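Local coordinates for protein endolysin (Escherichia coli O157 typing phage 15, PDB 7M5I) that probably cleaves the glycan strands of host peptidoglycan as a phage lysozyme, helping to lyse the bacterial cell and release new virions, at residues A[142-145]-A[146-150]; A[53-56]-A[57-61]; A[129-133]-A[134-138]; A[99-102]-A[103-107]. All coordinates share one frame; numbering follows the deposited sequence.

From the N terminus, the first contact is interaction 2, where the loop after strand 47-48 runs into the long helix 57-78 and caps its start. Interaction 4 follows about 30 Å away, centre to centre, on the other side of the chain's centre; it spans the short helix 100-104 and the turn into helix 107-113. Interaction 3 closes the hairpin 129-138, and interaction 1 lies one step later, within helix 140-155. All four are local and follow one another in series, so none nests or crosses. Interactions 1 and 3 alone touch, Leu142 CD1 meeting Val130 CG1 at 3.6 Å, which ties the hairpin to the helix.

Interaction 1: residues A[142-145]-A[146-150]; sequences LKNR and RRMEA
Arg145 and Glu149 meet one helical turn apart, with Arg145 NE giving an almost straight bond to Glu149 OE2 (2.8 Å, 176° at the hydrogen). The oxygen lies at the edge of the guanidinium, near its plane, but the nitrogen reaches it from above the carboxylate plane, the two flat groups being turned 68° apart. The extended chain of Arg145 from CG to NE brings this nitrogen to the acid. Arg146 takes the other oxygen, side-on: Arg146 NE (2.8 Å) and NH1 (2.9 Å) both converge on Glu149 OE1. Bends at chi2 and chi3 fold Arg146 round to do so. This is an i to i+4 and i to i+3 salt-bridge network on helix 140-155 of a glycoside hydrolase family 24 lysozyme, and the shared carboxylate probably offsets the closeness of the two cations, whose Arg145 NE and Arg146 NH1 are 3.6 Å apart. On another side of the helix Asn144 OD1 accepts from Arg147 NE at 2.8 Å and from Arg147 NH2 at 2.9 Å, the amide and guanidinium being nearly coplanar. Met148 CG covers one face of that guanidinium, 3.7 Å above its centre. Farther out, Ser93 also bonds Glu149 OE2, while Trp127 O and Asn97 hold Arg146 NH2. Arg145 NH1 forms a long, weak ion pair with Glu21, predicted to be an active-site proton donor/acceptor.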
ATOM      1  N   LEU A 142       8.051  -1.094  -8.815  1.00 24.71           N
ATOM      2  CA  LEU A 142       7.960  -1.621  -7.452  1.00 24.67           C
ATOM      3  C   LEU A 142       9.282  -1.351  -6.700  1.00 25.56           C
ATOM      4  O   LEU A 142       9.191  -1.032  -5.502  1.00 24.77           O
ATOM      5  CB  LEU A 142       7.654  -3.117  -7.444  1.00 27.01           C
ATOM      6  CG  LEU A 142       6.207  -3.454  -7.805  1.00 27.45           C
ATOM      7  CD1 LEU A 142       5.989  -4.961  -7.645  1.00 31.20           C
ATOM      8  CD2 LEU A 142       5.225  -2.665  -6.981  1.00 30.05           C
ATOM      9  N   LYS A 143      10.431  -1.531  -7.330  1.00 25.04           N
ATOM     10  CA  LYS A 143      11.701  -1.203  -6.623  1.00 26.79           C
ATOM     11  C   LYS A 143      11.643   0.245  -6.143  1.00 25.39           C
ATOM     12  O   LYS A 143      12.103   0.511  -5.007  1.00 25.05           O
ATOM     13  CB  LYS A 143      12.922  -1.437  -7.502  1.00 28.45           C
ATOM     14  CG  LYS A 143      13.257  -2.894  -7.763  1.00 32.73           C
ATOM     15  CD  LYS A 143      14.429  -3.008  -8.680  1.00 36.45           C
ATOM     16  CE  LYS A 143      15.778  -2.930  -8.053  1.00 43.84           C
ATOM     17  NZ  LYS A 143      16.733  -3.540  -9.034  1.00 47.95           N
ATOM     18  N   ASN A 144      11.149   1.158  -6.971  1.00 25.38           N
ATOM     19  CA  ASN A 144      11.080   2.593  -6.573  1.00 25.01           C
ATOM     20  C   ASN A 144      10.122   2.771  -5.403  1.00 25.11           C
ATOM     21  O   ASN A 144      10.431   3.511  -4.428  1.00 24.72           O
ATOM     22  CB  ASN A 144      10.759   3.458  -7.771  1.00 25.77           C
ATOM     23  CG  ASN A 144      11.120   4.905  -7.544  1.00 28.52           C
ATOM     24  OD1 ASN A 144      12.144   5.201  -6.893  1.00 29.10           O
ATOM     25  ND2 ASN A 144      10.338   5.758  -8.176  1.00 30.49           N
ATOM     26  N   ARG A 145       8.936   2.159  -5.491  1.00 23.22           N
ATOM     27  CA  ARG A 145       7.934   2.258  -4.429  1.00 22.26           C
ATOM     28  C   ARG A 145       8.513   1.657  -3.158  1.00 21.72           C
ATOM     29  O   ARG A 145       8.362   2.311  -2.092  1.00 23.46           O
ATOM     30  CB  ARG A 145       6.634   1.580  -4.833  1.00 22.32           C
ATOM     31  CG  ARG A 145       5.590   1.620  -3.733  1.00 22.08           C
ATOM     32  CD  ARG A 145       4.245   1.085  -4.208  1.00 25.07           C
ATOM     33  NE  ARG A 145       3.276   1.122  -3.140  1.00 25.41           N
ATOM     34  CZ  ARG A 145       1.969   1.116  -3.332  1.00 29.38           C
ATOM     35  NH1 ARG A 145       1.479   1.055  -4.572  1.00 25.01           N
ATOM     36  NH2 ARG A 145       1.151   1.170  -2.296  1.00 27.42           N
ATOM     37  N   ARG A 146       9.179   0.507  -3.247  1.00 21.79           N
ATOM     38  CA  ARG A 146       9.740  -0.145  -2.036  1.00 23.60           C
ATOM     39  C   ARG A 146      10.798   0.764  -1.390  1.00 24.38           C
ATOM     40  O   ARG A 146      10.790   0.872  -0.109  1.00 23.35           O
ATOM     41  CB  ARG A 146      10.323  -1.511  -2.355  1.00 25.52           C
ATOM     42  CG  ARG A 146       9.301  -2.563  -2.757  1.00 26.58           C
ATOM     43  CD  ARG A 146       8.364  -3.073  -1.712  1.00 26.96           C
ATOM     44  NE  ARG A 146       7.123  -2.364  -1.662  1.00 26.32           N
ATOM     45  CZ  ARG A 146       6.009  -2.670  -2.344  1.00 27.85           C
ATOM     46  NH1 ARG A 146       4.966  -1.878  -2.259  1.00 26.25           N
ATOM     47  NH2 ARG A 146       5.977  -3.690  -3.195  1.00 27.50           N
ATOM     48  N   ARG A 147      11.677   1.362  -2.179  1.00 24.20           N
ATOM     49  CA  ARG A 147      12.713   2.226  -1.555  1.00 26.12           C
ATOM     50  C   ARG A 147      12.034   3.447  -0.883  1.00 25.01           C
ATOM     51  O   ARG A 147      12.475   3.838   0.251  1.00 23.54           O
ATOM     52  CB  ARG A 147      13.870   2.542  -2.478  1.00 27.61           C
ATOM     53  CG  ARG A 147      13.505   3.450  -3.599  1.00 29.50           C
ATOM     54  CD  ARG A 147      13.988   4.864  -3.359  1.00 30.69           C
ATOM     55  NE  ARG A 147      13.516   5.649  -4.474  1.00 29.71           N
ATOM     56  CZ  ARG A 147      13.613   6.972  -4.561  1.00 29.43           C
ATOM     57  NH1 ARG A 147      14.271   7.613  -3.609  1.00 27.67           N
ATOM     58  NH2 ARG A 147      13.146   7.622  -5.601  1.00 28.96           N
ATOM     59  N   MET A 148      10.996   4.038  -1.489  1.00 23.10           N
ATOM     60  CA  MET A 148      10.300   5.183  -0.855  1.00 22.80           C
ATOM     61  C   MET A 148       9.535   4.738   0.414  1.00 23.82           C
ATOM     62  O   MET A 148       9.514   5.498   1.393  1.00 22.68           O
ATOM     63  CB  MET A 148       9.395   5.855  -1.885  1.00 24.38           C
ATOM     64  CG  MET A 148      10.190   6.568  -2.940  1.00 26.10           C
ATOM     65  SD  MET A 148       9.070   7.519  -3.992  1.00 28.46           S
ATOM     66  CE  MET A 148      10.183   8.579  -4.909  1.00 40.75           C
ATOM     67  N   GLU A 149       8.980   3.536   0.437  1.00 22.47           N
ATOM     68  CA  GLU A 149       8.280   3.030   1.652  1.00 23.25           C
ATOM     69  C   GLU A 149       9.338   2.763   2.742  1.00 24.68           C
ATOM     70  O   GLU A 149       9.047   3.118   3.915  1.00 24.19           O
ATOM     71  CB  GLU A 149       7.436   1.794   1.349  1.00 22.50           C
ATOM     72  CG  GLU A 149       6.162   2.109   0.551  1.00 22.17           C
ATOM     73  CD  GLU A 149       5.481   0.929  -0.136  1.00 23.70           C
ATOM     74  OE1 GLU A 149       6.142  -0.147  -0.277  1.00 27.06           O
ATOM     75  OE2 GLU A 149       4.276   1.087  -0.478  1.00 25.07           O
ATOM     76  N   ALA A 150      10.508   2.231   2.413  1.00 24.13           N
ATOM     77  CA  ALA A 150      11.609   2.064   3.416  1.00 25.26           C
ATOM     78  C   ALA A 150      12.033   3.425   3.991  1.00 25.53           C
ATOM     79  O   ALA A 150      12.313   3.517   5.222  1.00 27.20           O
ATOM     80  CB  ALA A 150      12.772   1.338   2.785  1.00 27.01           C
TER

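Interaction 2: residues A[53-56]-A[57-61]; sequences MKIT and AEQAE
Thr56 meets the first turn of helix 57-78 where an irregular, extended approach through residues 53-56 gives way to helical geometry at Ala57. The backbone closes that turn with Ala60 N donating to Thr56 O at 3.0 Å. Thr56 itself occupies the N-cap position, and two further bonds join it to Gln59 in opposite directions. Set between the backbone N and the carbonyl carbon (chi1 68°), Thr56 OG1 is placed where Gln59 N can donate to it, at 3.1 Å and with an angle of 165° at the hydrogen. In return the Gln59 side chain, extended beyond CG, reaches back to the loop, where its OE1 accepts from Thr56 N at 2.9 Å, in the plane of the amide carbonyl and on a lone pair. The reciprocal pair is a capping box, here completed by a glutamine amide, and it supplies acceptors to two N-H groups at the junction of loop and helix. Gln59 OE1 also lies against Ile55, 3.2 Å from Ile55 CA, and the two side chains run at a slant to each other. On the buried side Ile55 CD1 packs on Ala60 CB at 3.9 Å. Ile37 of strand 35-38 touches Ile55 as well, Ile55 has a backbone bond with Leu25, and Leu23 and Tyr39 border Ala60, joining the helix start to the neighbouring beta region.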
ATOM      1  N   MET A  53     -16.949   5.850 -16.694  1.00 28.51           N
ATOM      2  CA  MET A  53     -17.280   6.582 -15.448  1.00 28.47           C
ATOM      3  C   MET A  53     -16.325   7.768 -15.301  1.00 27.33           C
ATOM      4  O   MET A  53     -15.143   7.661 -15.745  1.00 25.35           O
ATOM      5  CB  MET A  53     -17.085   5.710 -14.197  1.00 29.99           C
ATOM      6  CG  MET A  53     -18.287   4.819 -13.932  1.00 34.79           C
ATOM      7  SD  MET A  53     -17.842   3.804 -12.448  1.00 38.22           S
ATOM      8  CE  MET A  53     -17.636   5.122 -11.243  1.00 37.87           C
ATOM      9  N   LYS A  54     -16.832   8.836 -14.699  1.00 27.93           N
ATOM     10  CA  LYS A  54     -16.016  10.028 -14.319  1.00 29.12           C
ATOM     11  C   LYS A  54     -16.367  10.374 -12.889  1.00 27.20           C
ATOM     12  O   LYS A  54     -17.558  10.334 -12.519  1.00 28.05           O
ATOM     13  CB  LYS A  54     -16.296  11.212 -15.231  1.00 36.86           C
ATOM     14  CG  LYS A  54     -15.714  11.039 -16.624  1.00 47.76           C
ATOM     15  CD  LYS A  54     -16.105  12.133 -17.604  1.00 58.90           C
ATOM     16  CE  LYS A  54     -15.695  11.790 -19.031  1.00 67.40           C
ATOM     17  NZ  LYS A  54     -16.142  12.846 -19.973  1.00 73.06           N
ATOM     18  N   ILE A  55     -15.371  10.682 -12.094  1.00 23.89           N
ATOM     19  CA  ILE A  55     -15.541  10.991 -10.668  1.00 24.49           C
ATOM     20  C   ILE A  55     -14.804  12.305 -10.381  1.00 25.08           C
ATOM     21  O   ILE A  55     -13.962  12.713 -11.193  1.00 24.71           O
ATOM     22  CB  ILE A  55     -15.038   9.848  -9.762  1.00 25.14           C
ATOM     23  CG1 ILE A  55     -13.557   9.527  -9.936  1.00 24.95           C
ATOM     24  CG2 ILE A  55     -15.926   8.627  -9.946  1.00 27.07           C
ATOM     25  CD1 ILE A  55     -13.055   8.552  -8.858  1.00 24.20           C
ATOM     26  N   THR A  56     -15.103  12.905  -9.240  1.00 24.22           N
ATOM     27  CA  THR A  56     -14.349  14.080  -8.738  1.00 24.67           C
ATOM     28  C   THR A  56     -13.147  13.639  -7.936  1.00 23.91           C
ATOM     29  O   THR A  56     -13.097  12.466  -7.476  1.00 23.55           O
ATOM     30  CB  THR A  56     -15.277  14.971  -7.897  1.00 26.30           C
ATOM     31  OG1 THR A  56     -15.603  14.262  -6.708  1.00 27.29           O
ATOM     32  CG2 THR A  56     -16.496  15.444  -8.626  1.00 28.17           C
ATOM     33  N   ALA A  57     -12.219  14.555  -7.654  1.00 22.61           N
ATOM     34  CA  ALA A  57     -11.063  14.275  -6.799  1.00 22.71           C
ATOM     35  C   ALA A  57     -11.565  13.914  -5.372  1.00 23.65           C
ATOM     36  O   ALA A  57     -10.932  13.099  -4.717  1.00 22.93           O
ATOM     37  CB  ALA A  57     -10.131  15.475  -6.776  1.00 23.48           C
ATOM     38  N   GLU A  58     -12.644  14.524  -4.930  1.00 24.40           N
ATOM     39  CA  GLU A  58     -13.216  14.234  -3.572  1.00 26.95           C
ATOM     40  C   GLU A  58     -13.711  12.780  -3.525  1.00 26.86           C
ATOM     41  O   GLU A  58     -13.411  12.073  -2.534  1.00 28.94           O
ATOM     42  CB  GLU A  58     -14.352  15.182  -3.214  1.00 30.39           C
ATOM     43  CG  GLU A  58     -13.866  16.588  -2.949  1.00 36.26           C
ATOM     44  CD  GLU A  58     -13.618  17.495  -4.159  1.00 37.74           C
ATOM     45  OE1 GLU A  58     -13.942  17.121  -5.338  1.00 32.37           O
ATOM     46  OE2 GLU A  58     -13.094  18.613  -3.883  1.00 38.63           O
ATOM     47  N   GLN A  59     -14.420  12.361  -4.572  1.00 26.00           N
ATOM     48  CA  GLN A  59     -14.908  10.971  -4.682  1.00 26.79           C
ATOM     49  C   GLN A  59     -13.680  10.058  -4.661  1.00 25.43           C
ATOM     50  O   GLN A  59     -13.705   9.020  -3.942  1.00 26.13           O
ATOM     51  CB  GLN A  59     -15.708  10.759  -5.953  1.00 26.64           C
ATOM     52  CG  GLN A  59     -17.087  11.344  -5.793  1.00 29.03           C
ATOM     53  CD  GLN A  59     -17.901  11.349  -7.045  1.00 30.94           C
ATOM     54  OE1 GLN A  59     -17.447  11.640  -8.131  1.00 27.08           O
ATOM     55  NE2 GLN A  59     -19.174  11.039  -6.875  1.00 35.77           N
ATOM     56  N   ALA A  60     -12.629  10.359  -5.440  1.00 22.66           N
ATOM     57  CA  ALA A  60     -11.422   9.515  -5.490  1.00 23.01           C
ATOM     58  C   ALA A  60     -10.850   9.333  -4.089  1.00 23.44           C
ATOM     59  O   ALA A  60     -10.466   8.227  -3.725  1.00 24.30           O
ATOM     60  CB  ALA A  60     -10.381  10.102  -6.432  1.00 22.42           C
ATOM     61  N   GLU A  61     -10.772  10.394  -3.299  1.00 25.47           N
ATOM     62  CA  GLU A  61     -10.239  10.252  -1.918  1.00 26.39           C
ATOM     63  C   GLU A  61     -11.171   9.362  -1.073  1.00 25.88           C
ATOM     64  O   GLU A  61     -10.621   8.473  -0.328  1.00 26.57           O
ATOM     65  CB  GLU A  61     -10.085  11.624  -1.243  1.00 28.57           C
ATOM     66  CG  GLU A  61      -9.407  11.512   0.103  1.00 30.91           C
ATOM     67  CD  GLU A  61      -9.281  12.881   0.733  1.00 37.44           C
ATOM     68  OE1 GLU A  61     -10.257  13.361   1.250  1.00 40.62           O
ATOM     69  OE2 GLU A  61      -8.229  13.471   0.626  1.00 33.88           O
TER

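Interaction 3: residues A[129-133]-A[134-138]; sequences KVTVK and GKKVT
Lys129 and Thr138 are brought together by bends in the lysine chain at chi2 (-66°) and chi4 (-58°), which fold its methylenes over the threonine hydroxyl, so that Lys129 CE lies 3.5 Å from Thr138 OG1. Lys136 uses a similar device: bent at chi2 (-43°), it leans across to strand 129-132, bringing its CD to 3.8 Å from Thr131 CB. These four side chains share one face of the sheet. The other face carries Val130, Val132, Lys135 and Val137, where Val132 and Val137 touch on the diagonal: Val132 CB lies 4.0 Å from Val137 CG2, the branches slanting across one another. Both faces belong to a two-stranded antiparallel hairpin, whose strands 129-132 and 135-138 are joined by a type I' turn from Val132 to Lys135. Lys133 and Gly134 fill the turn's middle positions, both with positive phi, a conformation that glycine adopts readily. Reciprocal backbone bonds mark the two hydrogen-bonded pairs. At Val130 and Val137 they measure 2.9 Å (Val130 N to Val137 O) and 2.8 Å (Val137 N to Val130 O). Beside the turn, Val132 N donates to Lys135 O at 2.7 Å, and Lys135 N donates back to Val132 O. Between these pairs the strands approach through CA-H...O contacts, from Thr131 CA to Lys135 O at 3.4 Å and from Lys136 CA to Val130 O. The hairpin lies on the protein surface, and helix 140-155 meets its base, where Lys143 touches Thr138.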
ATOM      1  N   LYS A 129       8.730  -8.269  -7.202  1.00 31.65           N
ATOM      2  CA  LYS A 129       8.447  -9.187  -8.345  1.00 33.59           C
ATOM      3  C   LYS A 129       6.990  -9.109  -8.776  1.00 34.44           C
ATOM      4  O   LYS A 129       6.131  -8.968  -7.946  1.00 33.64           O
ATOM      5  CB  LYS A 129       8.782 -10.627  -7.943  1.00 38.06           C
ATOM      6  CG  LYS A 129      10.201 -10.893  -7.508  1.00 41.84           C
ATOM      7  CD  LYS A 129      11.176 -10.705  -8.609  1.00 44.89           C
ATOM      8  CE  LYS A 129      12.578 -11.114  -8.195  1.00 47.17           C
ATOM      9  NZ  LYS A 129      12.999 -10.319  -7.007  1.00 50.34           N
ATOM     10  N   VAL A 130       6.715  -9.304 -10.065  1.00 34.95           N
ATOM     11  CA  VAL A 130       5.340  -9.392 -10.612  1.00 37.53           C
ATOM     12  C   VAL A 130       5.354 -10.619 -11.536  1.00 38.58           C
ATOM     13  O   VAL A 130       6.497 -11.037 -12.058  1.00 36.05           O
ATOM     14  CB  VAL A 130       4.891  -8.125 -11.344  1.00 37.99           C
ATOM     15  CG1 VAL A 130       4.701  -6.898 -10.445  1.00 37.20           C
ATOM     16  CG2 VAL A 130       5.860  -7.788 -12.434  1.00 43.69           C
ATOM     17  N   THR A 131       4.218 -11.311 -11.608  1.00 41.94           N
ATOM     18  CA  THR A 131       4.153 -12.536 -12.463  1.00 44.12           C
ATOM     19  C   THR A 131       3.775 -12.064 -13.867  1.00 39.34           C
ATOM     20  O   THR A 131       2.773 -11.342 -14.046  1.00 37.66           O
ATOM     21  CB  THR A 131       3.431 -13.710 -11.780  1.00 49.69           C
ATOM     22  OG1 THR A 131       3.152 -14.671 -12.825  1.00 54.90           O
ATOM     23  CG2 THR A 131       2.189 -13.278 -11.059  1.00 50.66           C
ATOM     24  N   VAL A 132       4.649 -12.349 -14.829  1.00 39.32           N
ATOM     25  CA  VAL A 132       4.426 -12.030 -16.269  1.00 39.15           C
ATOM     26  C   VAL A 132       4.542 -13.341 -17.068  1.00 38.99           C
ATOM     27  O   VAL A 132       5.603 -13.973 -17.084  1.00 40.03           O
ATOM     28  CB  VAL A 132       5.429 -10.985 -16.804  1.00 39.64           C
ATOM     29  CG1 VAL A 132       5.215 -10.663 -18.268  1.00 40.85           C
ATOM     30  CG2 VAL A 132       5.427  -9.741 -15.981  1.00 38.47           C
ATOM     31  N   LYS A 133       3.463 -13.726 -17.720  1.00 43.32           N
ATOM     32  CA  LYS A 133       3.451 -14.944 -18.577  1.00 45.14           C
ATOM     33  C   LYS A 133       3.973 -16.123 -17.761  1.00 46.07           C
ATOM     34  O   LYS A 133       4.773 -16.911 -18.280  1.00 46.74           O
ATOM     35  CB  LYS A 133       4.240 -14.741 -19.881  1.00 46.67           C
ATOM     36  CG  LYS A 133       3.717 -13.563 -20.677  1.00 45.12           C
ATOM     37  CD  LYS A 133       4.454 -13.179 -21.929  1.00 45.60           C
ATOM     38  CE  LYS A 133       3.840 -11.884 -22.407  1.00 45.62           C
ATOM     39  NZ  LYS A 133       4.155 -11.616 -23.794  1.00 48.88           N
ATOM     40  N   GLY A 134       3.497 -16.227 -16.520  1.00 49.20           N
ATOM     41  CA  GLY A 134       3.837 -17.338 -15.622  1.00 52.82           C
ATOM     42  C   GLY A 134       5.240 -17.243 -15.048  1.00 54.77           C
ATOM     43  O   GLY A 134       5.657 -18.225 -14.427  1.00 56.08           O
ATOM     44  N   LYS A 135       5.972 -16.139 -15.247  1.00 50.70           N
ATOM     45  CA  LYS A 135       7.389 -16.013 -14.797  1.00 49.54           C
ATOM     46  C   LYS A 135       7.488 -14.783 -13.887  1.00 44.98           C
ATOM     47  O   LYS A 135       6.809 -13.814 -14.152  1.00 42.77           O
ATOM     48  CB  LYS A 135       8.364 -15.809 -15.962  1.00 51.91           C
ATOM     49  CG  LYS A 135       8.308 -16.819 -17.077  1.00 58.79           C
ATOM     50  CD  LYS A 135       8.870 -18.124 -16.626  1.00 61.73           C
ATOM     51  CE  LYS A 135       9.538 -18.918 -17.723  1.00 68.84           C
ATOM     52  NZ  LYS A 135      10.656 -19.701 -17.148  1.00 71.46           N
ATOM     53  N   LYS A 136       8.257 -14.876 -12.812  1.00 46.79           N
ATOM     54  CA  LYS A 136       8.469 -13.748 -11.871  1.00 47.01           C
ATOM     55  C   LYS A 136       9.508 -12.808 -12.494  1.00 43.25           C
ATOM     56  O   LYS A 136      10.607 -13.254 -12.848  1.00 44.72           O
ATOM     57  CB  LYS A 136       8.906 -14.291 -10.498  1.00 52.18           C
ATOM     58  CG  LYS A 136       7.784 -14.812  -9.603  1.00 57.68           C
ATOM     59  CD  LYS A 136       6.538 -13.923  -9.578  1.00 61.76           C
ATOM     60  CE  LYS A 136       5.767 -13.959  -8.267  1.00 66.06           C
ATOM     61  NZ  LYS A 136       5.184 -12.629  -7.935  1.00 62.29           N
ATOM     62  N   VAL A 137       9.157 -11.548 -12.603  1.00 40.38           N
ATOM     63  CA  VAL A 137       9.956 -10.492 -13.268  1.00 41.57           C
ATOM     64  C   VAL A 137      10.115  -9.344 -12.239  1.00 36.96           C
ATOM     65  O   VAL A 137       9.115  -8.974 -11.605  1.00 34.87           O
ATOM     66  CB  VAL A 137       9.240 -10.021 -14.559  1.00 41.16           C
ATOM     67  CG1 VAL A 137       9.790  -8.714 -15.063  1.00 42.18           C
ATOM     68  CG2 VAL A 137       9.308 -11.088 -15.674  1.00 44.40           C
ATOM     69  N   THR A 138      11.331  -8.818 -12.105  1.00 36.31           N
ATOM     70  CA  THR A 138      11.560  -7.637 -11.230  1.00 34.21           C
ATOM     71  C   THR A 138      10.910  -6.404 -11.859  1.00 32.85           C
ATOM     72  O   THR A 138      11.129  -6.152 -13.081  1.00 36.07           O
ATOM     73  CB  THR A 138      13.050  -7.433 -10.976  1.00 37.48           C
ATOM     74  OG1 THR A 138      13.594  -8.631 -10.416  1.00 40.10           O
ATOM     75  CG2 THR A 138      13.305  -6.266 -10.044  1.00 38.27           C
TER

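Interaction 4: residues A[99-102]-A[103-107]; sequences GITA and MQDST. With PO4 (phosphate ion), chain C.
Met103 O is gripped twice by Ser106, whose OG donates to it at 2.7 Å and whose backbone N does so at 3.1 Å. Both bonds belong to the turn where the short helix 100-104 ends and helix 107-113 begins, and Ser106 is the N-cap of that next helix. Ser106 OG also accepts from Ile109 N, so that one oxygen serves the end of one helix and the start of the other. The short helix is held by routine i to i+4 bonds, in which the N-H groups of Met103, Gln104 and Asp105 donate to Gly99 O, Ile100 O and Thr101 O. Gly99 stands just before it with positive phi, at the close of helix 85-98. One turn apart on the helix, Gln104 lies beside Ile100 and points the same way, extended beyond CG, which brings its NE2 to 3.3 Å from Ile100 CG2. Thr101 and Asp105 likewise run alongside each other, the methyl Thr101 CG2 being 3.9 Å from the carboxylate Asp105 OD2. Buried Met103, bent at chi2 and chi3, touches Phe108 and Ile109 of the following helix and Ala78 of helix 57-78, while Ile100 rests on Phe71 and Ala74 of that same long helix. At the first turn of helix 107-113 a phosphate ion, probably from the crystallisation liquor, is bound by Thr107: the backbone N reaches phosphate O3 at 3.0 Å, and Thr107 OG1 lies 2.5 Å from phosphate O1.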
ATOM      1  N   GLY A  99      -0.819  -7.120  -0.480  1.00 31.75           N
ATOM      2  CA  GLY A  99      -1.989  -7.792   0.096  1.00 33.65           C
ATOM      3  C   GLY A  99      -1.738  -8.285   1.522  1.00 33.96           C
ATOM      4  O   GLY A  99      -0.565  -8.447   1.937  1.00 33.37           O
ATOM      5  N   ILE A 100      -2.821  -8.662   2.155  1.00 36.24           N
ATOM      6  CA  ILE A 100      -2.873  -8.994   3.603  1.00 37.02           C
ATOM      7  C   ILE A 100      -2.088 -10.276   3.855  1.00 39.00           C
ATOM      8  O   ILE A 100      -1.231 -10.270   4.743  1.00 36.79           O
ATOM      9  CB  ILE A 100      -4.333  -9.041   4.078  1.00 39.36           C
ATOM     10  CG1 ILE A 100      -4.961  -7.642   4.043  1.00 37.47           C
ATOM     11  CG2 ILE A 100      -4.386  -9.650   5.477  1.00 39.94           C
ATOM     12  CD1 ILE A 100      -6.417  -7.601   4.418  1.00 42.03           C
ATOM     13  N   THR A 101      -2.398 -11.377   3.152  1.00 39.55           N
ATOM     14  CA  THR A 101      -1.722 -12.672   3.381  1.00 43.89           C
ATOM     15  C   THR A 101      -0.208 -12.544   3.220  1.00 40.96           C
ATOM     16  O   THR A 101       0.520 -13.111   4.082  1.00 41.21           O
ATOM     17  CB  THR A 101      -2.273 -13.803   2.509  1.00 44.19           C
ATOM     18  OG1 THR A 101      -3.592 -14.009   2.991  1.00 48.13           O
ATOM     19  CG2 THR A 101      -1.456 -15.061   2.662  1.00 48.26           C
ATOM     20  N   ALA A 102       0.261 -11.792   2.218  1.00 38.16           N
ATOM     21  CA  ALA A 102       1.707 -11.691   1.940  1.00 36.06           C
ATOM     22  C   ALA A 102       2.363 -10.977   3.131  1.00 35.12           C
ATOM     23  O   ALA A 102       3.455 -11.385   3.542  1.00 34.14           O
ATOM     24  CB  ALA A 102       1.906 -10.904   0.666  1.00 34.47           C
ATOM     25  N   MET A 103       1.740  -9.894   3.589  1.00 34.49           N
ATOM     26  CA  MET A 103       2.270  -9.124   4.757  1.00 33.75           C
ATOM     27  C   MET A 103       2.288 -10.042   5.978  1.00 35.38           C
ATOM     28  O   MET A 103       3.302 -10.065   6.700  1.00 36.14           O
ATOM     29  CB  MET A 103       1.416  -7.887   5.018  1.00 32.59           C
ATOM     30  CG  MET A 103       1.799  -7.125   6.288  1.00 31.76           C
ATOM     31  SD  MET A 103       1.080  -7.788   7.810  1.00 36.20           S
ATOM     32  CE  MET A 103      -0.642  -7.413   7.578  1.00 34.11           C
ATOM     33  N   GLN A 104       1.206 -10.771   6.226  1.00 38.67           N
ATOM     34  CA  GLN A 104       1.067 -11.575   7.483  1.00 41.86           C
ATOM     35  C   GLN A 104       2.200 -12.592   7.610  1.00 43.60           C
ATOM     36  O   GLN A 104       2.667 -12.845   8.727  1.00 43.57           O
ATOM     37  CB  GLN A 104      -0.290 -12.252   7.557  1.00 44.88           C
ATOM     38  CG  GLN A 104      -1.402 -11.271   7.854  1.00 46.69           C
ATOM     39  CD  GLN A 104      -2.747 -11.919   7.695  1.00 50.45           C
ATOM     40  OE1 GLN A 104      -2.867 -12.979   7.072  1.00 51.53           O
ATOM     41  NE2 GLN A 104      -3.760 -11.253   8.241  1.00 50.72           N
ATOM     42  N   ASP A 105       2.611 -13.187   6.504  1.00 45.12           N
ATOM     43  CA  ASP A 105       3.599 -14.286   6.463  1.00 49.35           C
ATOM     44  C   ASP A 105       4.985 -13.755   6.109  1.00 44.53           C
ATOM     45  O   ASP A 105       5.886 -14.581   6.017  1.00 45.05           O
ATOM     46  CB  ASP A 105       3.121 -15.384   5.507  1.00 55.22           C
ATOM     47  CG  ASP A 105       1.832 -16.053   5.940  1.00 63.96           C
ATOM     48  OD1 ASP A 105       1.480 -15.960   7.139  1.00 67.17           O
ATOM     49  OD2 ASP A 105       1.188 -16.706   5.070  1.00 77.46           O
ATOM     50  N   SER A 106       5.167 -12.441   5.999  1.00 41.27           N
ATOM     51  CA  SER A 106       6.418 -11.803   5.512  1.00 39.57           C
ATOM     52  C   SER A 106       7.534 -11.905   6.553  1.00 39.71           C
ATOM     53  O   SER A 106       7.251 -11.881   7.734  1.00 42.34           O
ATOM     54  CB  SER A 106       6.186 -10.353   5.139  1.00 38.52           C
ATOM     55  OG  SER A 106       5.889  -9.545   6.281  1.00 35.07           O
ATOM     56  N   THR A 107       8.770 -11.913   6.097  1.00 37.37           N
ATOM     57  CA  THR A 107       9.954 -11.659   6.926  1.00 39.80           C
ATOM     58  C   THR A 107       9.919 -10.232   7.493  1.00 38.69           C
ATOM     59  O   THR A 107      10.335 -10.053   8.661  1.00 39.42           O
ATOM     60  CB  THR A 107      11.234 -11.908   6.133  1.00 40.60           C
ATOM     61  OG1 THR A 107      11.229 -13.263   5.703  1.00 43.11           O
ATOM     62  CG2 THR A 107      12.464 -11.596   6.937  1.00 42.46           C
TER
HETATM   63  P   PO4 C 201       9.242 -13.287   2.691  1.00 52.32           P
HETATM   64  O1  PO4 C 201      10.370 -13.986   3.452  1.00 51.78           O
HETATM   65  O2  PO4 C 201       9.574 -13.334   1.203  1.00 62.48           O
HETATM   66  O3  PO4 C 201       9.147 -11.859   3.162  1.00 51.37           O
HETATM   67  O4  PO4 C 201       7.910 -13.981   2.915  1.00 52.44           O